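Local coordinates for biofilm-associated surface protein (Staphylococcus aureus, PDB 7C7U) that probably promotes bacterial adhesion and biofilm formation from the staphylococcal cell wall, switching to amyloid-like assembly in a way thought to be modulated by calcium, at residues A248-L261 with E360-K372. Sequence-based numbering, arbitrary orientation.
Sequences ANQWAYNYQIDKDL and EDFTFAGYLTDSK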
ATOM      1  N   ALA A 248      20.400 -36.851  19.245  1.00 33.04           N
ATOM      2  CA  ALA A 248      20.315 -37.582  17.984  1.00 33.01           C
ATOM      3  C   ALA A 248      18.937 -37.510  17.340  1.00 34.58           C
ATOM      4  O   ALA A 248      18.822 -37.713  16.132  1.00 37.32           O
ATOM      5  CB  ALA A 248      20.700 -39.052  18.193  1.00 43.15           C
ATOM      6  N   ASN A 249      17.886 -37.254  18.105  1.00 33.43           N
ATOM      7  CA  ASN A 249      16.536 -37.207  17.560  1.00 31.68           C
ATOM      8  C   ASN A 249      16.024 -35.780  17.365  1.00 34.14           C
ATOM      9  O   ASN A 249      14.814 -35.589  17.202  1.00 33.95           O
ATOM     10  CB  ASN A 249      15.580 -37.975  18.465  1.00 33.33           C
ATOM     11  CG  ASN A 249      15.888 -39.457  18.488  1.00 36.74           C
ATOM     12  OD1 ASN A 249      16.556 -39.969  17.589  1.00 39.79           O
ATOM     13  ND2 ASN A 249      15.418 -40.150  19.515  1.00 39.35           N
ATOM     14  N   GLN A 250      16.906 -34.785  17.396  1.00 31.06           N
ATOM     15  CA  GLN A 250      16.478 -33.399  17.213  1.00 34.02           C
ATOM     16  C   GLN A 250      15.793 -33.196  15.865  1.00 31.49           C
ATOM     17  O   GLN A 250      16.180 -33.775  14.846  1.00 31.20           O
ATOM     18  CB  GLN A 250      17.662 -32.444  17.324  1.00 33.00           C
ATOM     19  CG  GLN A 250      18.220 -32.278  18.725  1.00 35.14           C
ATOM     20  CD  GLN A 250      17.263 -31.621  19.703  1.00 34.00           C
ATOM     21  OE1 GLN A 250      16.624 -30.615  19.399  1.00 33.91           O
ATOM     22  NE2 GLN A 250      17.171 -32.186  20.904  1.00 33.18           N
ATOM     23  N   TRP A 251      14.759 -32.369  15.873  1.00 30.35           N
ATOM     24  CA  TRP A 251      14.067 -31.987  14.664  1.00 27.88           C
ATOM     25  C   TRP A 251      14.860 -30.924  13.892  1.00 25.32           C
ATOM     26  O   TRP A 251      15.781 -30.292  14.413  1.00 29.02           O
ATOM     27  CB  TRP A 251      12.684 -31.443  15.000  1.00 26.69           C
ATOM     28  CG  TRP A 251      11.712 -32.446  15.529  1.00 27.39           C
ATOM     29  CD1 TRP A 251      11.905 -33.805  15.702  1.00 28.40           C
ATOM     30  CD2 TRP A 251      10.375 -32.176  15.957  1.00 27.07           C
ATOM     31  NE1 TRP A 251      10.761 -34.378  16.233  1.00 26.50           N
ATOM     32  CE2 TRP A 251       9.815 -33.404  16.404  1.00 27.44           C
ATOM     33  CE3 TRP A 251       9.605 -31.015  16.035  1.00 26.98           C
ATOM     34  CZ2 TRP A 251       8.515 -33.498  16.871  1.00 27.15           C
ATOM     35  CZ3 TRP A 251       8.318 -31.109  16.524  1.00 31.09           C
ATOM     36  CH2 TRP A 251       7.786 -32.341  16.934  1.00 29.00           C
ATOM     37  N   ALA A 252      14.445 -30.679  12.649  1.00 28.95           N
ATOM     38  CA  ALA A 252      14.996 -29.566  11.881  1.00 32.26           C
ATOM     39  C   ALA A 252      13.878 -28.653  11.404  1.00 31.47           C
ATOM     40  O   ALA A 252      12.775 -29.113  11.101  1.00 30.05           O
ATOM     41  CB  ALA A 252      15.799 -30.068  10.673  1.00 33.65           C
ATOM     42  N   TYR A 253      14.178 -27.347  11.314  1.00 32.04           N
ATOM     43  CA  TYR A 253      13.291 -26.396  10.669  1.00 30.20           C
ATOM     44  C   TYR A 253      13.766 -26.163   9.238  1.00 31.07           C
ATOM     45  O   TYR A 253      14.957 -25.917   9.005  1.00 31.74           O
ATOM     46  CB  TYR A 253      13.242 -25.066  11.429  1.00 28.94           C
ATOM     47  CG  TYR A 253      12.239 -24.112  10.835  1.00 30.16           C
ATOM     48  CD1 TYR A 253      10.886 -24.429  10.825  1.00 27.84           C
ATOM     49  CD2 TYR A 253      12.643 -22.885  10.274  1.00 26.20           C
ATOM     50  CE1 TYR A 253       9.963 -23.585  10.268  1.00 28.07           C
ATOM     51  CE2 TYR A 253      11.727 -22.045   9.716  1.00 29.75           C
ATOM     52  CZ  TYR A 253      10.396 -22.378   9.727  1.00 30.30           C
ATOM     53  OH  TYR A 253       9.491 -21.514   9.179  1.00 29.94           O
ATOM     54  N   ASN A 254      12.829 -26.211   8.295  1.00 29.15           N
ATOM     55  CA  ASN A 254      13.103 -26.159   6.863  1.00 28.88           C
ATOM     56  C   ASN A 254      12.324 -25.002   6.259  1.00 29.99           C
ATOM     57  O   ASN A 254      11.183 -24.745   6.651  1.00 30.66           O
ATOM     58  CB  ASN A 254      12.692 -27.484   6.186  1.00 27.25           C
ATOM     59  CG  ASN A 254      13.295 -28.695   6.866  1.00 30.60           C
ATOM     60  OD1 ASN A 254      14.320 -29.219   6.432  1.00 31.79           O
ATOM     61  ND2 ASN A 254      12.674 -29.133   7.967  1.00 27.70           N
ATOM     62  N   TYR A 255      12.923 -24.300   5.299  1.00 33.03           N
ATOM     63  CA  TYR A 255      12.305 -23.084   4.784  1.00 27.29           C
ATOM     64  C   TYR A 255      12.605 -22.959   3.293  1.00 29.33           C
ATOM     65  O   TYR A 255      13.641 -23.417   2.807  1.00 28.02           O
ATOM     66  CB  TYR A 255      12.779 -21.833   5.590  1.00 28.19           C
ATOM     67  CG  TYR A 255      14.266 -21.851   5.848  1.00 29.74           C
ATOM     68  CD1 TYR A 255      15.149 -21.264   4.942  1.00 28.81           C
ATOM     69  CD2 TYR A 255      14.792 -22.513   6.950  1.00 28.14           C
ATOM     70  CE1 TYR A 255      16.519 -21.312   5.153  1.00 33.97           C
ATOM     71  CE2 TYR A 255      16.156 -22.580   7.171  1.00 30.11           C
ATOM     72  CZ  TYR A 255      17.019 -21.985   6.264  1.00 32.12           C
ATOM     73  OH  TYR A 255      18.382 -22.053   6.475  1.00 30.88           O
ATOM     74  N   GLN A 256      11.649 -22.393   2.559  1.00 29.43           N
ATOM     75  CA  GLN A 256      11.775 -22.174   1.121  1.00 29.37           C
ATOM     76  C   GLN A 256      11.541 -20.694   0.851  1.00 27.38           C
ATOM     77  O   GLN A 256      10.476 -20.162   1.181  1.00 26.10           O
ATOM     78  CB  GLN A 256      10.781 -23.045   0.340  1.00 30.70           C
ATOM     79  CG  GLN A 256      10.928 -24.576   0.631  1.00 28.07           C
ATOM     80  CD  GLN A 256      10.155 -25.465  -0.355  1.00 34.02           C
ATOM     81  OE1 GLN A 256       9.192 -25.024  -0.981  1.00 35.65           O
ATOM     82  NE2 GLN A 256      10.567 -26.736  -0.477  1.00 32.20           N
ATOM     83  N   ILE A 257      12.533 -20.021   0.268  1.00 30.51           N
ATOM     84  CA  ILE A 257      12.434 -18.594  -0.055  1.00 29.30           C
ATOM     85  C   ILE A 257      12.306 -18.470  -1.569  1.00 31.53           C
ATOM     86  O   ILE A 257      13.099 -19.059  -2.309  1.00 32.27           O
ATOM     87  CB  ILE A 257      13.649 -17.807   0.477  1.00 32.70           C
ATOM     88  CG1 ILE A 257      13.935 -18.149   1.942  1.00 33.50           C
ATOM     89  CG2 ILE A 257      13.477 -16.258   0.307  1.00 32.94           C
ATOM     90  CD1 ILE A 257      12.811 -17.750   2.908  1.00 33.73           C
ATOM     91  N   ASP A 258      11.297 -17.729  -2.029  1.00 31.93           N
ATOM     92  CA  ASP A 258      11.060 -17.553  -3.459  1.00 34.96           C
ATOM     93  C   ASP A 258      12.348 -17.164  -4.181  1.00 35.80           C
ATOM     94  O   ASP A 258      12.994 -16.173  -3.830  1.00 33.87           O
ATOM     95  CB  ASP A 258       9.992 -16.477  -3.672  1.00 31.41           C
ATOM     96  CG  ASP A 258       9.448 -16.464  -5.085  1.00 33.25           C
ATOM     97  OD1 ASP A 258      10.243 -16.334  -6.039  1.00 39.60           O
ATOM     98  OD2 ASP A 258       8.225 -16.591  -5.254  1.00 32.41           O
ATOM     99  N   LYS A 259      12.719 -17.968  -5.178  1.00 32.17           N
ATOM    100  CA  LYS A 259      13.963 -17.761  -5.918  1.00 38.27           C
ATOM    101  C   LYS A 259      14.060 -16.353  -6.541  1.00 38.18           C
ATOM    102  O   LYS A 259      15.161 -15.810  -6.674  1.00 39.08           O
ATOM    103  CB  LYS A 259      14.098 -18.844  -6.989  1.00 38.32           C
ATOM    104  CG  LYS A 259      13.019 -18.814  -8.049  1.00 44.85           C
ATOM    105  CD  LYS A 259      13.189 -19.982  -9.027  1.00 55.29           C
ATOM    106  CE  LYS A 259      12.178 -19.897 -10.161  1.00 55.20           C
ATOM    107  NZ  LYS A 259      12.376 -18.610 -10.920  1.00 58.37           N
ATOM    108  N   ASP A 260      12.939 -15.748  -6.933  1.00 36.06           N
ATOM    109  CA  ASP A 260      13.019 -14.419  -7.544  1.00 42.24           C
ATOM    110  C   ASP A 260      13.369 -13.315  -6.564  1.00 42.01           C
ATOM    111  O   ASP A 260      13.703 -12.211  -7.001  1.00 35.64           O
ATOM    112  CB  ASP A 260      11.711 -14.056  -8.245  1.00 45.27           C
ATOM    113  CG  ASP A 260      11.462 -14.900  -9.471  1.00 48.18           C
ATOM    114  OD1 ASP A 260      12.450 -15.405 -10.030  1.00 48.18           O
ATOM    115  OD2 ASP A 260      10.294 -15.048  -9.878  1.00 55.12           O
ATOM    116  N   LEU A 261      13.285 -13.556  -5.261  1.00 35.47           N
ATOM    117  CA  LEU A 261      13.743 -12.546  -4.319  1.00 35.30           C
ATOM    118  C   LEU A 261      15.243 -12.612  -4.090  1.00 34.61           C
ATOM    119  O   LEU A 261      15.820 -11.655  -3.574  1.00 34.82           O
ATOM    120  CB  LEU A 261      13.009 -12.697  -2.981  1.00 36.47           C
ATOM    121  CG  LEU A 261      11.599 -12.122  -2.961  1.00 34.03           C
ATOM    122  CD1 LEU A 261      10.951 -12.313  -1.605  1.00 34.78           C
ATOM    123  CD2 LEU A 261      11.670 -10.629  -3.326  1.00 35.93           C
ATOM    124  N   GLU A 360       3.526  -8.506  -8.532  1.00 34.59           N
ATOM    125  CA  GLU A 360       4.324  -9.718  -8.501  1.00 30.44           C
ATOM    126  C   GLU A 360       4.091 -10.424  -7.172  1.00 28.61           C
ATOM    127  O   GLU A 360       4.180  -9.805  -6.109  1.00 30.39           O
ATOM    128  CB  GLU A 360       5.820  -9.428  -8.692  1.00 34.04           C
ATOM    129  CG  GLU A 360       6.571 -10.679  -9.165  1.00 36.69           C
ATOM    130  CD  GLU A 360       8.042 -10.441  -9.492  1.00 44.96           C
ATOM    131  OE1 GLU A 360       8.509  -9.287  -9.435  1.00 44.33           O
ATOM    132  OE2 GLU A 360       8.739 -11.427  -9.799  1.00 47.46           O
ATOM    133  N   ASP A 361       3.813 -11.713  -7.244  1.00 26.38           N
ATOM    134  CA  ASP A 361       3.647 -12.562  -6.065  1.00 30.14           C
ATOM    135  C   ASP A 361       4.912 -13.361  -5.801  1.00 29.22           C
ATOM    136  O   ASP A 361       5.506 -13.918  -6.730  1.00 31.39           O
ATOM    137  CB  ASP A 361       2.487 -13.532  -6.260  1.00 29.22           C
ATOM    138  CG  ASP A 361       1.159 -12.836  -6.285  1.00 34.79           C
ATOM    139  OD1 ASP A 361       0.998 -11.849  -5.532  1.00 33.93           O
ATOM    140  OD2 ASP A 361       0.286 -13.258  -7.064  1.00 35.90           O
ATOM    141  N   PHE A 362       5.301 -13.450  -4.524  1.00 29.43           N
ATOM    142  CA  PHE A 362       6.385 -14.324  -4.106  1.00 28.65           C
ATOM    143  C   PHE A 362       5.859 -15.300  -3.063  1.00 27.85           C
ATOM    144  O   PHE A 362       5.058 -14.925  -2.209  1.00 26.86           O
ATOM    145  CB  PHE A 362       7.570 -13.542  -3.549  1.00 28.18           C
ATOM    146  CG  PHE A 362       8.051 -12.445  -4.484  1.00 30.15           C
ATOM    147  CD1 PHE A 362       7.451 -11.204  -4.471  1.00 29.33           C
ATOM    148  CD2 PHE A 362       9.060 -12.689  -5.390  1.00 32.32           C
ATOM    149  CE1 PHE A 362       7.861 -10.189  -5.349  1.00 34.87           C
ATOM    150  CE2 PHE A 362       9.483 -11.683  -6.265  1.00 37.33           C
ATOM    151  CZ  PHE A 362       8.881 -10.440  -6.235  1.00 32.53           C
ATOM    152  N   THR A 363       6.287 -16.548  -3.155  1.00 29.58           N
ATOM    153  CA  THR A 363       5.757 -17.590  -2.284  1.00 28.04           C
ATOM    154  C   THR A 363       6.866 -18.190  -1.443  1.00 27.32           C
ATOM    155  O   THR A 363       8.039 -18.154  -1.820  1.00 28.50           O
ATOM    156  CB  THR A 363       5.032 -18.669  -3.094  1.00 27.36           C
ATOM    157  OG1 THR A 363       5.874 -19.118  -4.147  1.00 30.79           O
ATOM    158  CG2 THR A 363       3.746 -18.100  -3.692  1.00 27.43           C
ATOM    159  N   PHE A 364       6.473 -18.698  -0.263  1.00 27.92           N
ATOM    160  CA  PHE A 364       7.388 -19.219   0.742  1.00 25.86           C
ATOM    161  C   PHE A 364       6.744 -20.434   1.400  1.00 24.86           C
ATOM    162  O   PHE A 364       5.523 -20.618   1.326  1.00 21.85           O
ATOM    163  CB  PHE A 364       7.708 -18.186   1.820  1.00 24.72           C
ATOM    164  CG  PHE A 364       8.031 -16.837   1.262  1.00 27.86           C
ATOM    165  CD1 PHE A 364       7.016 -15.973   0.884  1.00 24.86           C
ATOM    166  CD2 PHE A 364       9.345 -16.471   1.055  1.00 26.18           C
ATOM    167  CE1 PHE A 364       7.320 -14.724   0.329  1.00 28.43           C
ATOM    168  CE2 PHE A 364       9.649 -15.232   0.500  1.00 29.21           C
ATOM    169  CZ  PHE A 364       8.633 -14.370   0.142  1.00 29.34           C
ATOM    170  N   ALA A 365       7.584 -21.256   2.027  1.00 23.43           N
ATOM    171  CA  ALA A 365       7.117 -22.419   2.797  1.00 24.79           C
ATOM    172  C   ALA A 365       8.046 -22.672   3.978  1.00 28.37           C
ATOM    173  O   ALA A 365       9.242 -22.351   3.936  1.00 27.23           O
ATOM    174  CB  ALA A 365       7.004 -23.689   1.928  1.00 21.38           C
ATOM    175  N   GLY A 366       7.486 -23.283   5.027  1.00 27.63           N
ATOM    176  CA  GLY A 366       8.252 -23.677   6.197  1.00 28.56           C
ATOM    177  C   GLY A 366       7.618 -24.921   6.796  1.00 22.49           C
ATOM    178  O   GLY A 366       6.414 -25.138   6.663  1.00 22.97           O
ATOM    179  N   TYR A 367       8.440 -25.759   7.410  1.00 23.98           N
ATOM    180  CA  TYR A 367       7.952 -27.015   7.991  1.00 24.79           C
ATOM    181  C   TYR A 367       9.034 -27.599   8.884  1.00 26.17           C
ATOM    182  O   TYR A 367      10.221 -27.294   8.738  1.00 25.46           O
ATOM    183  CB  TYR A 367       7.528 -28.038   6.909  1.00 22.68           C
ATOM    184  CG  TYR A 367       8.605 -28.382   5.895  1.00 26.11           C
ATOM    185  CD1 TYR A 367       8.847 -27.551   4.783  1.00 28.74           C
ATOM    186  CD2 TYR A 367       9.375 -29.527   6.031  1.00 25.21           C
ATOM    187  CE1 TYR A 367       9.828 -27.873   3.861  1.00 27.04           C
ATOM    188  CE2 TYR A 367      10.362 -29.849   5.116  1.00 24.18           C
ATOM    189  CZ  TYR A 367      10.575 -29.019   4.027  1.00 29.13           C
ATOM    190  OH  TYR A 367      11.564 -29.337   3.128  1.00 29.06           O
ATOM    191  N   LEU A 368       8.601 -28.441   9.827  1.00 21.98           N
ATOM    192  CA  LEU A 368       9.482 -29.186  10.708  1.00 25.83           C
ATOM    193  C   LEU A 368       9.589 -30.624  10.210  1.00 23.87           C
ATOM    194  O   LEU A 368       8.616 -31.203   9.720  1.00 25.69           O
ATOM    195  CB  LEU A 368       8.954 -29.183  12.160  1.00 23.06           C
ATOM    196  CG  LEU A 368       9.032 -27.815  12.859  1.00 23.88           C
ATOM    197  CD1 LEU A 368       8.068 -27.710  14.040  1.00 25.78           C
ATOM    198  CD2 LEU A 368      10.475 -27.610  13.306  1.00 24.11           C
ATOM    199  N   THR A 369      10.770 -31.210  10.381  1.00 26.80           N
ATOM    200  CA  THR A 369      10.997 -32.607  10.028  1.00 26.75           C
ATOM    201  C   THR A 369      11.646 -33.316  11.201  1.00 28.79           C
ATOM    202  O   THR A 369      12.347 -32.699  12.004  1.00 26.30           O
ATOM    203  CB  THR A 369      11.920 -32.784   8.805  1.00 28.52           C
ATOM    204  OG1 THR A 369      13.108 -31.996   8.995  1.00 29.88           O
ATOM    205  CG2 THR A 369      11.206 -32.402   7.499  1.00 26.11           C
ATOM    206  N   ASP A 370      11.420 -34.628  11.299  1.00 27.57           N
ATOM    207  CA  ASP A 370      12.120 -35.362  12.341  1.00 29.39           C
ATOM    208  C   ASP A 370      13.551 -35.643  11.882  1.00 32.10           C
ATOM    209  O   ASP A 370      13.964 -35.256  10.779  1.00 29.05           O
ATOM    210  CB  ASP A 370      11.352 -36.640  12.725  1.00 28.27           C
ATOM    211  CG  ASP A 370      11.293 -37.690  11.615  1.00 31.44           C
ATOM    212  OD1 ASP A 370      12.070 -37.628  10.648  1.00 31.65           O
ATOM    213  OD2 ASP A 370      10.452 -38.626  11.741  1.00 34.37           O
ATOM    214  N   SER A 371      14.311 -36.364  12.717  1.00 33.66           N
ATOM    215  CA  SER A 371      15.712 -36.637  12.397  1.00 32.98           C
ATOM    216  C   SER A 371      15.888 -37.550  11.187  1.00 32.44           C
ATOM    217  O   SER A 371      17.021 -37.724  10.731  1.00 37.32           O
ATOM    218  CB  SER A 371      16.433 -37.236  13.610  1.00 38.41           C
ATOM    219  OG  SER A 371      15.817 -38.431  14.066  1.00 37.66           O
ATOM    220  N   LYS A 372      14.816 -38.119  10.641  1.00 34.76           N
ATOM    221  CA  LYS A 372      14.898 -38.895   9.409  1.00 34.22           C
ATOM    222  C   LYS A 372      14.345 -38.141   8.199  1.00 37.34           C
ATOM    223  O   LYS A 372      14.221 -38.724   7.117  1.00 39.71           O
ATOM    224  CB  LYS A 372      14.166 -40.230   9.585  1.00 39.73           C
ATOM    225  CG  LYS A 372      14.607 -41.027  10.820  1.00 42.34           C
ATOM    226  CD  LYS A 372      14.034 -42.446  10.796  1.00 51.62           C
ATOM    227  CE  LYS A 372      14.669 -43.346  11.873  1.00 50.79           C
ATOM    228  NZ  LYS A 372      14.480 -42.776  13.245  1.00 59.63           N
TER
HETATM  229  O   HOH W   1      13.579 -37.235  15.311  1.00 33.58           O
HETATM  230  O   HOH W   2      15.380 -31.745   6.491  1.00 44.09           O
HETATM  231  O   HOH W   3      12.713 -27.872   1.318  1.00 32.24           O
HETATM  232  O   HOH W   4       5.954 -18.181  -6.569  1.00 41.05           O
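Tyr367 CG lies between its own backbone N and carbonyl carbon (chi1 56°), which lays the ring against Asn254 on the neighbouring strand. CB of Asn254 sits over one face of the ring, 3.5 Å from the Tyr367 centroid, in a CH-pi contact. Asn254 turns its CG beside its own N, opposite the carbonyl carbon (chi1 -52°). This places the amide nearly parallel to the ring, the planes 8° apart, and lets ND2 of Asn254 make two bonds. One runs to Thr369 OG1 at 3.1 Å. The other reaches Tyr367 O at 3.2 Å, from above the carbonyl plane. That oxygen also accepts from Asn254 N, so two donors of one residue grip it. Water 3 links Tyr367 OH to Gln256 NE2, which also bonds Asp194.

Strands 252-257 and 360-369 are the central antiparallel pair of a four-stranded sheet, with 301-305 and 381-388 outside them. Ala252-Thr369, Asn254-Tyr367 and Gln256-Ala365 are the hydrogen-bonded pairs between these two strands. Asn254, Gln256 and Tyr367 share one face. Tyr253, Ile257, Phe364 and Leu368 lie on the opposite face and are buried. Tyr253 and Ile257 there touch strand 323-331 of a second sheet. CD2 of Leu368 meets the edge of the Tyr253 ring, whose OH bonds Gln233.

Asp258 uses both carboxylate oxygens through their anti lone pairs. OD2 accepts from Thr363 N at 2.9 Å, while OD1 accepts from Asp260 N in an Asx turn. The short 3-10 segment that follows brings Leu261 over Phe362. Its CD2 lies 3.9 Å from the Phe362 ring centroid, and its CD1 reaches the edge of Phe364 at CZ, 3.6 Å away.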